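Local coordinates for protein demethyldecarbamoylnovobiocin O-methyltransferase (Streptomyces caeruleus, PDB 2WK1) that transfers a methyl group from S-adenosyl-L-methionine to the 4-hydroxyl of the noviose sugar, the penultimate step in the biosynthesis of the antibiotic novobiocin, at residues V240-Y245 / D274-Q279; D109-G114 / A211-D216; K44-T49 / N81-I86. All coordinates share one frame; numbering follows the deposited sequence.

Contact 1: residues V240-Y245 / D274-Q279; sequences VIVDDY and DGVYWQ. With EDO (1,2-ethanediol), chain F.
Val240 lies against the indole of Trp278, its neighbour in an antiparallel hydrogen-bonded pair: CB sits over the centre of the six-membered ring, 3.7 Å from the centroid, in a CH-pi contact. The Trp278 chi1 of 79° places CG between its own backbone N and carbonyl carbon, which lays the indole across the neighbouring strand and brings CZ3 to Val240 CG1. Both backbone bonds of this pair, Val240 N to Trp278 O and Trp278 N to Val240 O, measure 2.9 Å. Ile241 faces Tyr277 in the non-hydrogen-bonded pair on the other side of the sheet; its CG1 meets the CB of the tyrosine, whose side chain packs on Asn93 and Cys97 of helix 87-103. Val242 returns to the face of Val240, running alongside Val276, and Val242 N donates to Val276 O at 2.8 Å. Beyond it the strand ends. Asp243 turns away from 274-279, and its OD1 is held by Arg214 and Arg90. Asp244 OD1 lies 4.1 Å from Asp274 OD1, with the carboxylate planes 78° apart; a water bridges the two, 2.6 Å from Asp244 OD1 and 2.8 Å from Asp274 OD1. The main-chain N of Asp244 binds O2 of an ethanediol, probably from the crystallisation liquor. Tyr245 swings back: its N reaches Asp274 O from above the carbonyl plane, and its ring takes Val276 CG2 off-centre, 3.6 Å from Tyr245 CG. The antiparallel pair, joined through helix 249-261, thus passes from apolar packing to acids beyond strand 238-242 and ahead of strand 276-279. Asp243, Asp244 and nearby Asp216 are predicted magnesium ligands, and their grouping is consistent with a cation site; the salt bridge to Arg76 would offset part of the charge of Asp274.

Contact 2: residues D109-G114 / A211-D216; sequences DLVETG and AVLRMD. With SAH (S-adenosyl-L-homocysteine), chain B; EDO (1,2-ethanediol), chain F.
The amino N of S-adenosyl-L-homocysteine is gripped from both segments: it donates to Asp216 OD2 at 2.8 Å and to Gly114 O at 2.9 Å, while Glu112 OE2 lies 2.7 Å from the same SAH N. Arg214 ties these acids together. Its NH1 bonds Glu112 OE2 at 2.9 Å, nearly along the C-O axis of the carboxylate, and Asp216 OD2 at 3.1 Å in the guanidinium plane but from above the plane of the aspartate carboxylate. Glu112 and Arg214 run side by side from one face of the sheet, each with CG anti to the backbone N (chi1 -167° and -174°), and their flat ends stand 73° apart. Arg214 NH2 is taken by Asp243, so the guanidinium serves three carboxylates. The strands that carry the network run parallel. Arg214 N donates to Val111 O and Thr113 N to Arg214 O, both at 2.9 Å, and Asp216 N closes the ladder on Thr113 O. On the face of Glu112 and Arg214, farther from the ligand, Leu110 CD2 touches Val212 CG2 at 3.8 Å; on the other face Val111 CG1 packs on Leu213 CD1 at 3.5 Å. Gly114 CA makes a CA-H...O contact with Asp216 O. These carboxyl ends of central parallel strands form the cofactor site of a Rossmann-like methyltransferase. The buried arginine would offset the like charges of Glu112 and Asp216 and, bonded to both, is placed to keep them beside the amino group of the ligand.

Contact 3: residues K44-T49 / N81-I86; sequences KVLAGT and NAHTMI. With SAH (S-adenosyl-L-homocysteine), chain B.
The side chains of His83 and Leu46 cross at about a right angle; Leu46 CD2 is oblique to the imidazole, and its closest side-chain atom is His83 CB, 4.0 Å away. Outside the two segments, the ring of Tyr184 meets the imidazole with planes at about 75°, the hydroxyl of that tyrosine bonds His83 ND1, and Val50 of the second subunit packs on the His83 side chain. The main polar link is Leu46 O at the end of helix 35-47. It receives His83 N at 3.0 Å and Thr84 N at 3.3 Å, both weak bonds with bent geometry, so that one carbonyl is shared by two successive amides of the loop. Ala82 CB presses on this same Leu46 O at 3.4 Å and reaches on to Ala47 C. Gly48, with positive phi, ends the helix in a Schellman motif, and its backbone lies against Ala82 CB. Thr84 is divided between two tasks. Its CG2 sits between the backbone N and the carbonyl carbon and leans on Leu46 O, whereas OG1 lies anti to the backbone N (chi1 -177°) and turns to the ligand. There OG1 donates to SAH OXT at 2.6 Å and accepts from Ile86 N, a capping bond at the start of the turn that leads into helix 87-103. Met85 N takes the other carboxylate oxygen, SAH O, with a nearly straight bond of 2.9 Å. Ile86 CG2 also touches OXT, at 3.5 Å. Thr84 and Met85 belong to the S-adenosyl-L-methionine binding site: the contact joins the Schellman-capped end of an N-terminal helix, near the dimer interface, to the loop that binds the carboxylate end of the cofactor.

Overall arrangement
All three contacts are buried, but they differ in depth and make-up. Measured from contact centre to chain centre, contact 2 lies deepest at about 5 Å, contact 1 at about 10 Å and contact 3 at about 14 Å. Contacts 1 and 2 share the mixed sheet, in which strands 210-215 and 238-242 are neighbours, and a salt bridge from Arg214 to Asp243 joins them. Contact 2 is parallel and polar at its ligand end, contact 1 antiparallel and largely apolar until its acidic loop. Contact 3, partly against the second subunit, relies on loop and helix-end bonds. Contacts 2 and 3 hold the amino and carboxylate groups of the same ligand, respectively, and Ile86 packs against Arg214, Asp216 and Asp243.

Contact 1: residues V240-Y245 / D274-Q279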
loop_
_atom_site.group_PDB
_atom_site.type_symbol
_atom_site.label_atom_id
_atom_site.label_comp_id
_atom_site.label_asym_id
_atom_site.label_seq_id
_atom_site.Cartn_x
_atom_site.Cartn_y
_atom_site.Cartn_z
ATOM N N VAL A 240 6.184 21.934 -15.314
ATOM C CA VAL A 240 6.248 20.936 -16.368
ATOM C C VAL A 240 7.271 19.908 -15.983
ATOM O O VAL A 240 8.429 20.242 -15.711
ATOM C CB VAL A 240 6.603 21.536 -17.722
ATOM C CG1 VAL A 240 6.665 20.447 -18.793
ATOM C CG2 VAL A 240 5.627 22.675 -18.085
ATOM N N ILE A 241 6.842 18.659 -15.910
ATOM C CA ILE A 241 7.702 17.538 -15.540
ATOM C C ILE A 241 7.935 16.664 -16.788
ATOM O O ILE A 241 6.972 16.290 -17.444
ATOM C CB ILE A 241 7.083 16.689 -14.415
ATOM C CG1 ILE A 241 6.833 17.508 -13.134
ATOM C CG2 ILE A 241 7.914 15.438 -14.172
ATOM C CD1 ILE A 241 5.882 16.862 -12.161
ATOM N N VAL A 242 9.187 16.349 -17.077
ATOM C CA VAL A 242 9.566 15.513 -18.212
ATOM C C VAL A 242 10.128 14.225 -17.632
ATOM O O VAL A 242 11.227 14.217 -17.043
ATOM C CB VAL A 242 10.645 16.191 -19.079
ATOM C CG1 VAL A 242 10.932 15.359 -20.272
ATOM C CG2 VAL A 242 10.247 17.631 -19.451
ATOM N N ASP A 243 9.416 13.124 -17.808
ATOM C CA ASP A 243 9.783 11.876 -17.176
ATOM C C ASP A 243 11.123 11.334 -17.631
ATOM O O ASP A 243 11.905 10.844 -16.811
ATOM C CB ASP A 243 8.712 10.815 -17.443
ATOM C CG ASP A 243 9.063 9.484 -16.811
ATOM O OD1 ASP A 243 8.840 9.372 -15.574
ATOM O OD2 ASP A 243 9.593 8.592 -17.528
ATOM N N ASP A 244 11.342 11.377 -18.940
ATOM C CA ASP A 244 12.414 10.623 -19.624
ATOM C C ASP A 244 13.099 11.651 -20.495
ATOM O O ASP A 244 12.720 11.855 -21.642
ATOM C CB ASP A 244 11.786 9.495 -20.488
ATOM C CG ASP A 244 12.769 8.389 -20.914
ATOM O OD1 ASP A 244 13.951 8.413 -20.556
ATOM O OD2 ASP A 244 12.306 7.452 -21.612
ATOM N N TYR A 245 14.061 12.339 -19.919
ATOM C CA TYR A 245 14.799 13.393 -20.624
ATOM C C TYR A 245 16.250 13.005 -20.828
ATOM O O TYR A 245 16.770 13.033 -21.936
ATOM C CB TYR A 245 14.722 14.720 -19.840
ATOM C CG TYR A 245 15.474 15.888 -20.470
ATOM C CD1 TYR A 245 14.893 16.649 -21.471
ATOM C CD2 TYR A 245 16.743 16.230 -20.058
ATOM C CE1 TYR A 245 15.571 17.707 -22.063
ATOM C CE2 TYR A 245 17.417 17.297 -20.612
ATOM C CZ TYR A 245 16.839 18.021 -21.630
ATOM O OH TYR A 245 17.536 19.066 -22.181
ATOM N N ASP A 274 17.007 10.254 -14.757
ATOM C CA ASP A 274 16.208 10.332 -15.990
ATOM C C ASP A 274 15.423 11.628 -16.144
ATOM O O ASP A 274 15.508 12.300 -17.186
ATOM C CB ASP A 274 15.234 9.175 -16.065
ATOM C CG ASP A 274 15.942 7.858 -16.248
ATOM O OD1 ASP A 274 16.440 7.581 -17.378
ATOM O OD2 ASP A 274 16.041 7.096 -15.266
ATOM N N GLY A 275 14.649 11.979 -15.138
ATOM C CA GLY A 275 13.686 13.064 -15.274
ATOM C C GLY A 275 14.238 14.433 -14.958
ATOM O O GLY A 275 15.217 14.584 -14.201
ATOM N N VAL A 276 13.569 15.436 -15.511
ATOM C CA VAL A 276 13.815 16.845 -15.200
ATOM C C VAL A 276 12.469 17.562 -15.094
ATOM O O VAL A 276 11.434 17.028 -15.510
ATOM C CB VAL A 276 14.697 17.554 -16.274
ATOM C CG1 VAL A 276 16.066 16.815 -16.454
ATOM C CG2 VAL A 276 13.987 17.613 -17.619
ATOM N N TYR A 277 12.477 18.789 -14.584
ATOM C CA TYR A 277 11.294 19.608 -14.550
ATOM C C TYR A 277 11.652 21.069 -14.601
ATOM O O TYR A 277 12.794 21.437 -14.334
ATOM C CB TYR A 277 10.417 19.281 -13.313
ATOM C CG TYR A 277 10.953 19.736 -11.991
ATOM C CD1 TYR A 277 12.027 19.131 -11.392
ATOM C CD2 TYR A 277 10.330 20.746 -11.310
ATOM C CE1 TYR A 277 12.498 19.558 -10.162
ATOM C CE2 TYR A 277 10.786 21.166 -10.073
ATOM C CZ TYR A 277 11.895 20.576 -9.519
ATOM O OH TYR A 277 12.343 21.004 -8.279
ATOM N N TRP A 278 10.682 21.912 -14.901
ATOM C CA TRP A 278 10.853 23.338 -14.744
ATOM C C TRP A 278 9.603 23.974 -14.205
ATOM O O TRP A 278 8.509 23.427 -14.301
ATOM C CB TRP A 278 11.293 24.008 -16.058
ATOM C CG TRP A 278 10.280 24.298 -17.145
ATOM C CD1 TRP A 278 9.587 25.465 -17.324
ATOM C CD2 TRP A 278 10.004 23.504 -18.316
ATOM N NE1 TRP A 278 8.850 25.416 -18.483
ATOM C CE2 TRP A 278 9.098 24.234 -19.121
ATOM C CE3 TRP A 278 10.390 22.227 -18.732
ATOM C CZ2 TRP A 278 8.617 23.745 -20.326
ATOM C CZ3 TRP A 278 9.921 21.760 -19.942
ATOM C CH2 TRP A 278 9.051 22.507 -20.724
ATOM N N GLN A 279 9.777 25.179 -13.675
ATOM C CA GLN A 279 8.696 26.008 -13.200
ATOM C C GLN A 279 8.551 27.167 -14.145
ATOM O O GLN A 279 9.528 27.819 -14.475
ATOM C CB GLN A 279 8.945 26.540 -11.794
ATOM C CG GLN A 279 7.781 27.313 -11.247
ATOM C CD GLN A 279 7.993 27.757 -9.826
ATOM O OE1 GLN A 279 9.111 28.115 -9.435
ATOM N NE2 GLN A 279 6.917 27.764 -9.041
HETATM C C1 EDO F . 7.802 13.365 -22.236
HETATM O O1 EDO F . 6.663 12.859 -23.028
HETATM C C2 EDO F . 9.090 12.520 -22.287
HETATM O O2 EDO F . 9.213 11.727 -21.081
HETATM O O HOH W 1 15.938 9.552 -19.281
#

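Contact 2: residues D109-G114 / A211-D216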
loop_
_atom_site.group_PDB
_atom_site.type_symbol
_atom_site.label_atom_id
_atom_site.label_comp_id
_atom_site.label_asym_id
_atom_site.label_seq_id
_atom_site.Cartn_x
_atom_site.Cartn_y
_atom_site.Cartn_z
ATOM N N ASP A 109 -5.632 22.677 -13.202
ATOM C CA ASP A 109 -5.771 21.248 -13.052
ATOM C C ASP A 109 -4.403 20.566 -13.136
ATOM O O ASP A 109 -3.353 21.202 -13.349
ATOM C CB ASP A 109 -6.734 20.724 -14.097
ATOM C CG ASP A 109 -8.186 21.121 -13.825
ATOM O OD1 ASP A 109 -8.532 21.453 -12.651
ATOM O OD2 ASP A 109 -8.967 21.068 -14.811
ATOM N N LEU A 110 -4.416 19.251 -12.928
ATOM C CA LEU A 110 -3.220 18.436 -12.986
ATOM C C LEU A 110 -3.413 17.456 -14.147
ATOM O O LEU A 110 -4.528 16.958 -14.337
ATOM C CB LEU A 110 -3.062 17.651 -11.679
ATOM C CG LEU A 110 -3.114 18.452 -10.379
ATOM C CD1 LEU A 110 -2.971 17.518 -9.186
ATOM C CD2 LEU A 110 -2.080 19.555 -10.364
ATOM N N VAL A 111 -2.371 17.167 -14.917
ATOM C CA VAL A 111 -2.476 16.204 -16.002
ATOM C C VAL A 111 -1.241 15.366 -16.133
ATOM O O VAL A 111 -0.137 15.872 -15.932
ATOM C CB VAL A 111 -2.788 16.912 -17.335
ATOM C CG1 VAL A 111 -1.682 17.858 -17.742
ATOM C CG2 VAL A 111 -3.085 15.890 -18.450
ATOM N N GLU A 112 -1.415 14.096 -16.475
ATOM C CA GLU A 112 -0.344 13.264 -16.966
ATOM C C GLU A 112 -0.677 12.777 -18.351
ATOM O O GLU A 112 -1.788 12.283 -18.594
ATOM C CB GLU A 112 -0.090 12.053 -16.080
ATOM C CG GLU A 112 1.247 11.410 -16.483
ATOM C CD GLU A 112 1.658 10.204 -15.662
ATOM O OE1 GLU A 112 0.758 9.418 -15.350
ATOM O OE2 GLU A 112 2.883 10.047 -15.354
ATOM N N THR A 113 0.257 12.976 -19.270
ATOM C CA THR A 113 0.177 12.463 -20.619
ATOM C C THR A 113 1.053 11.231 -20.738
ATOM O O THR A 113 2.265 11.333 -20.847
ATOM C CB THR A 113 0.520 13.534 -21.684
ATOM O OG1 THR A 113 1.814 14.081 -21.437
ATOM C CG2 THR A 113 -0.479 14.645 -21.670
ATOM N N GLY A 114 0.444 10.057 -20.619
ATOM C CA GLY A 114 1.111 8.769 -20.634
ATOM C C GLY A 114 1.105 8.213 -19.241
ATOM O O GLY A 114 1.929 8.600 -18.419
ATOM N N ALA A 211 -1.904 23.569 -13.560
ATOM C CA ALA A 211 -0.882 23.850 -12.565
ATOM C C ALA A 211 0.299 22.891 -12.649
ATOM O O ALA A 211 1.439 23.285 -12.340
ATOM C CB ALA A 211 -1.497 23.869 -11.170
ATOM N N VAL A 212 0.068 21.638 -13.048
ATOM C CA VAL A 212 1.153 20.670 -13.263
ATOM C C VAL A 212 0.858 19.911 -14.543
ATOM O O VAL A 212 -0.223 19.347 -14.695
ATOM C CB VAL A 212 1.335 19.680 -12.082
ATOM C CG1 VAL A 212 2.468 18.695 -12.399
ATOM C CG2 VAL A 212 1.599 20.412 -10.752
ATOM N N LEU A 213 1.834 19.890 -15.442
ATOM C CA LEU A 213 1.814 19.109 -16.677
ATOM C C LEU A 213 2.920 18.082 -16.579
ATOM O O LEU A 213 4.066 18.454 -16.612
ATOM C CB LEU A 213 2.057 20.031 -17.855
ATOM C CG LEU A 213 2.341 19.444 -19.231
ATOM C CD1 LEU A 213 1.255 18.430 -19.618
ATOM C CD2 LEU A 213 2.530 20.564 -20.271
ATOM N N ARG A 214 2.573 16.804 -16.423
ATOM C CA ARG A 214 3.566 15.717 -16.358
ATOM C C ARG A 214 3.529 14.964 -17.677
ATOM O O ARG A 214 2.483 14.504 -18.096
ATOM C CB ARG A 214 3.342 14.789 -15.182
ATOM C CG ARG A 214 4.470 13.765 -15.065
ATOM C CD ARG A 214 4.375 12.868 -13.821
ATOM N NE ARG A 214 5.701 12.379 -13.496
ATOM C CZ ARG A 214 6.341 11.438 -14.190
ATOM N NH1 ARG A 214 5.687 10.704 -15.074
ATOM N NH2 ARG A 214 7.614 11.218 -13.965
ATOM N N MET A 215 4.668 14.883 -18.336
ATOM C CA MET A 215 4.794 14.286 -19.656
ATOM C C MET A 215 5.560 12.987 -19.554
ATOM O O MET A 215 6.706 12.979 -19.076
ATOM C CB MET A 215 5.499 15.256 -20.599
ATOM C CG MET A 215 4.862 16.647 -20.642
ATOM S SD MET A 215 5.451 17.612 -22.016
ATOM C CE MET A 215 7.169 17.584 -21.671
ATOM N N ASP A 216 4.972 11.897 -20.028
ATOM C CA ASP A 216 5.596 10.580 -19.977
ATOM C C ASP A 216 5.110 9.755 -21.161
ATOM O O ASP A 216 4.575 8.645 -20.987
ATOM C CB ASP A 216 5.222 9.901 -18.658
ATOM C CG ASP A 216 6.153 8.746 -18.271
ATOM O OD1 ASP A 216 6.936 8.253 -19.122
ATOM O OD2 ASP A 216 6.094 8.327 -17.082
HETATM N N SAH B . 3.574 7.575 -16.260
HETATM C CA SAH B . 3.472 6.076 -16.256
HETATM C CB SAH B . 4.349 5.488 -17.364
HETATM C CG SAH B . 3.897 5.863 -18.769
HETATM S SD SAH B . 4.387 4.620 -19.973
HETATM C C SAH B . 3.745 5.531 -14.882
HETATM O O SAH B . 4.107 4.356 -14.742
HETATM O OXT SAH B . 3.511 6.233 -13.908
HETATM C "C5'" SAH B . 4.051 5.479 -21.522
HETATM C "C4'" SAH B . 2.540 5.682 -21.770
HETATM O "O4'" SAH B . 2.384 6.657 -22.830
HETATM C "C3'" SAH B . 1.775 4.423 -22.177
HETATM O "O3'" SAH B . 0.655 4.169 -21.310
HETATM C "C2'" SAH B . 1.339 4.737 -23.624
HETATM O "O2'" SAH B . 0.090 4.167 -24.018
HETATM C "C1'" SAH B . 1.270 6.268 -23.642
HETATM N N9 SAH B . 1.488 6.937 -24.927
HETATM C C8 SAH B . 2.702 7.185 -25.482
HETATM N N7 SAH B . 2.569 7.936 -26.603
HETATM C C5 SAH B . 1.244 8.189 -26.743
HETATM C C6 SAH B . 0.439 8.955 -27.661
HETATM N N6 SAH B . 1.005 9.578 -28.681
HETATM N N1 SAH B . -0.881 9.011 -27.449
HETATM C C2 SAH B . -1.460 8.415 -26.391
HETATM N N3 SAH B . -0.797 7.683 -25.490
HETATM C C4 SAH B . 0.542 7.579 -25.629
HETATM C C1 EDO F . 7.802 13.365 -22.236
HETATM O O1 EDO F . 6.663 12.859 -23.028
HETATM C C2 EDO F . 9.090 12.520 -22.287
HETATM O O2 EDO F . 9.213 11.727 -21.081
#

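Contact 3: residues K44-T49 / N81-I86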
loop_
_atom_site.group_PDB
_atom_site.type_symbol
_atom_site.label_atom_id
_atom_site.label_comp_id
_atom_site.label_asym_id
_atom_site.label_seq_id
_atom_site.Cartn_x
_atom_site.Cartn_y
_atom_site.Cartn_z
ATOM N N LYS A 44 5.028 4.619 -1.375
ATOM C CA LYS A 44 5.601 3.281 -1.216
ATOM C C LYS A 44 4.746 2.173 -1.824
ATOM O O LYS A 44 5.249 1.184 -2.378
ATOM C CB LYS A 44 5.806 2.951 0.259
ATOM C CG LYS A 44 6.800 3.805 0.972
ATOM C CD LYS A 44 6.707 3.528 2.491
ATOM C CE LYS A 44 7.970 3.853 3.254
ATOM N NZ LYS A 44 8.092 5.283 3.475
ATOM N N VAL A 45 3.432 2.337 -1.734
ATOM C CA VAL A 45 2.509 1.346 -2.291
ATOM C C VAL A 45 2.512 1.427 -3.819
ATOM O O VAL A 45 2.575 0.431 -4.517
ATOM C CB VAL A 45 1.043 1.519 -1.715
ATOM C CG1 VAL A 45 0.141 0.507 -2.328
ATOM C CG2 VAL A 45 1.047 1.500 -0.181
ATOM N N LEU A 46 2.422 2.635 -4.332
ATOM C CA LEU A 46 2.324 2.811 -5.776
ATOM C C LEU A 46 3.520 2.244 -6.532
ATOM O O LEU A 46 3.367 1.656 -7.611
ATOM C CB LEU A 46 2.169 4.305 -6.110
ATOM C CG LEU A 46 0.787 4.885 -5.815
ATOM C CD1 LEU A 46 0.873 6.402 -5.822
ATOM C CD2 LEU A 46 -0.254 4.399 -6.802
ATOM N N ALA A 47 4.714 2.434 -5.975
ATOM C CA ALA A 47 5.950 1.923 -6.579
ATOM C C ALA A 47 6.218 0.476 -6.200
ATOM O O ALA A 47 7.106 -0.156 -6.763
ATOM C CB ALA A 47 7.125 2.776 -6.172
ATOM N N GLY A 48 5.468 -0.038 -5.229
ATOM C CA GLY A 48 5.635 -1.415 -4.791
ATOM C C GLY A 48 6.827 -1.683 -3.904
ATOM O O GLY A 48 7.206 -2.851 -3.715
ATOM N N THR A 49 7.402 -0.648 -3.315
ATOM C CA THR A 49 8.499 -0.881 -2.367
ATOM C C THR A 49 7.985 -1.543 -1.073
ATOM O O THR A 49 8.660 -2.365 -0.474
ATOM C CB THR A 49 9.296 0.389 -2.040
ATOM O OG1 THR A 49 8.427 1.349 -1.461
ATOM C CG2 THR A 49 9.974 0.962 -3.282
ATOM N N ASN A 81 3.694 -5.831 -10.856
ATOM C CA ASN A 81 2.314 -5.581 -10.454
ATOM C C ASN A 81 2.044 -4.153 -10.004
ATOM O O ASN A 81 0.895 -3.728 -10.012
ATOM C CB ASN A 81 1.911 -6.533 -9.328
ATOM C CG ASN A 81 2.112 -7.960 -9.703
ATOM O OD1 ASN A 81 1.330 -8.510 -10.469
ATOM N ND2 ASN A 81 3.173 -8.562 -9.196
ATOM N N ALA A 82 3.065 -3.414 -9.569
ATOM C CA ALA A 82 2.846 -2.097 -8.998
ATOM C C ALA A 82 2.328 -1.126 -10.055
ATOM O O ALA A 82 2.439 -1.331 -11.259
ATOM C CB ALA A 82 4.117 -1.577 -8.348
ATOM N N HIS A 83 1.779 -0.024 -9.573
ATOM C CA HIS A 83 0.928 0.821 -10.387
ATOM C C HIS A 83 1.647 1.924 -11.160
ATOM O O HIS A 83 1.042 2.539 -12.021
ATOM C CB HIS A 83 -0.193 1.422 -9.529
ATOM C CG HIS A 83 -1.088 0.385 -8.942
ATOM N ND1 HIS A 83 -1.269 0.209 -7.582
ATOM C CD2 HIS A 83 -1.821 -0.571 -9.550
ATOM C CE1 HIS A 83 -2.089 -0.812 -7.392
ATOM N NE2 HIS A 83 -2.451 -1.288 -8.568
ATOM N N THR A 84 2.936 2.135 -10.858
ATOM C CA THR A 84 3.750 3.068 -11.622
ATOM C C THR A 84 5.139 2.493 -11.813
ATOM O O THR A 84 5.625 1.738 -10.964
ATOM C CB THR A 84 3.870 4.445 -10.926
ATOM O OG1 THR A 84 4.607 5.360 -11.727
ATOM C CG2 THR A 84 4.526 4.342 -9.562
ATOM N N MET A 85 5.748 2.879 -12.932
ATOM C CA MET A 85 7.144 2.547 -13.209
ATOM C C MET A 85 8.115 3.682 -12.904
ATOM O O MET A 85 9.319 3.514 -13.096
ATOM C CB MET A 85 7.348 2.075 -14.665
ATOM C CG MET A 85 7.046 3.153 -15.670
ATOM S SD MET A 85 7.405 2.717 -17.373
ATOM C CE MET A 85 6.030 1.632 -17.733
ATOM N N ILE A 86 7.626 4.834 -12.447
ATOM C CA ILE A 86 8.493 6.018 -12.404
ATOM C C ILE A 86 9.430 6.036 -11.214
ATOM O O ILE A 86 10.379 6.813 -11.200
ATOM C CB ILE A 86 7.708 7.331 -12.512
ATOM C CG1 ILE A 86 6.923 7.657 -11.228
ATOM C CG2 ILE A 86 6.790 7.296 -13.726
ATOM C CD1 ILE A 86 6.178 8.998 -11.291
HETATM N N SAH B . 3.574 7.575 -16.260
HETATM C CA SAH B . 3.472 6.076 -16.256
HETATM C CB SAH B . 4.349 5.488 -17.364
HETATM C CG SAH B . 3.897 5.863 -18.769
HETATM S SD SAH B . 4.387 4.620 -19.973
HETATM C C SAH B . 3.745 5.531 -14.882
HETATM O O SAH B . 4.107 4.356 -14.742
HETATM O OXT SAH B . 3.511 6.233 -13.908
HETATM C "C5'" SAH B . 4.051 5.479 -21.522
HETATM C "C4'" SAH B . 2.540 5.682 -21.770
HETATM O "O4'" SAH B . 2.384 6.657 -22.830
HETATM C "C3'" SAH B . 1.775 4.423 -22.177
HETATM O "O3'" SAH B . 0.655 4.169 -21.310
HETATM C "C2'" SAH B . 1.339 4.737 -23.624
HETATM O "O2'" SAH B . 0.090 4.167 -24.018
HETATM C "C1'" SAH B . 1.270 6.268 -23.642
HETATM N N9 SAH B . 1.488 6.937 -24.927
HETATM C C8 SAH B . 2.702 7.185 -25.482
HETATM N N7 SAH B . 2.569 7.936 -26.603
HETATM C C5 SAH B . 1.244 8.189 -26.743
HETATM C C6 SAH B . 0.439 8.955 -27.661
HETATM N N6 SAH B . 1.005 9.578 -28.681
HETATM N N1 SAH B . -0.881 9.011 -27.449
HETATM C C2 SAH B . -1.460 8.415 -26.391
HETATM N N3 SAH B . -0.797 7.683 -25.490
HETATM C C4 SAH B . 0.542 7.579 -25.629
#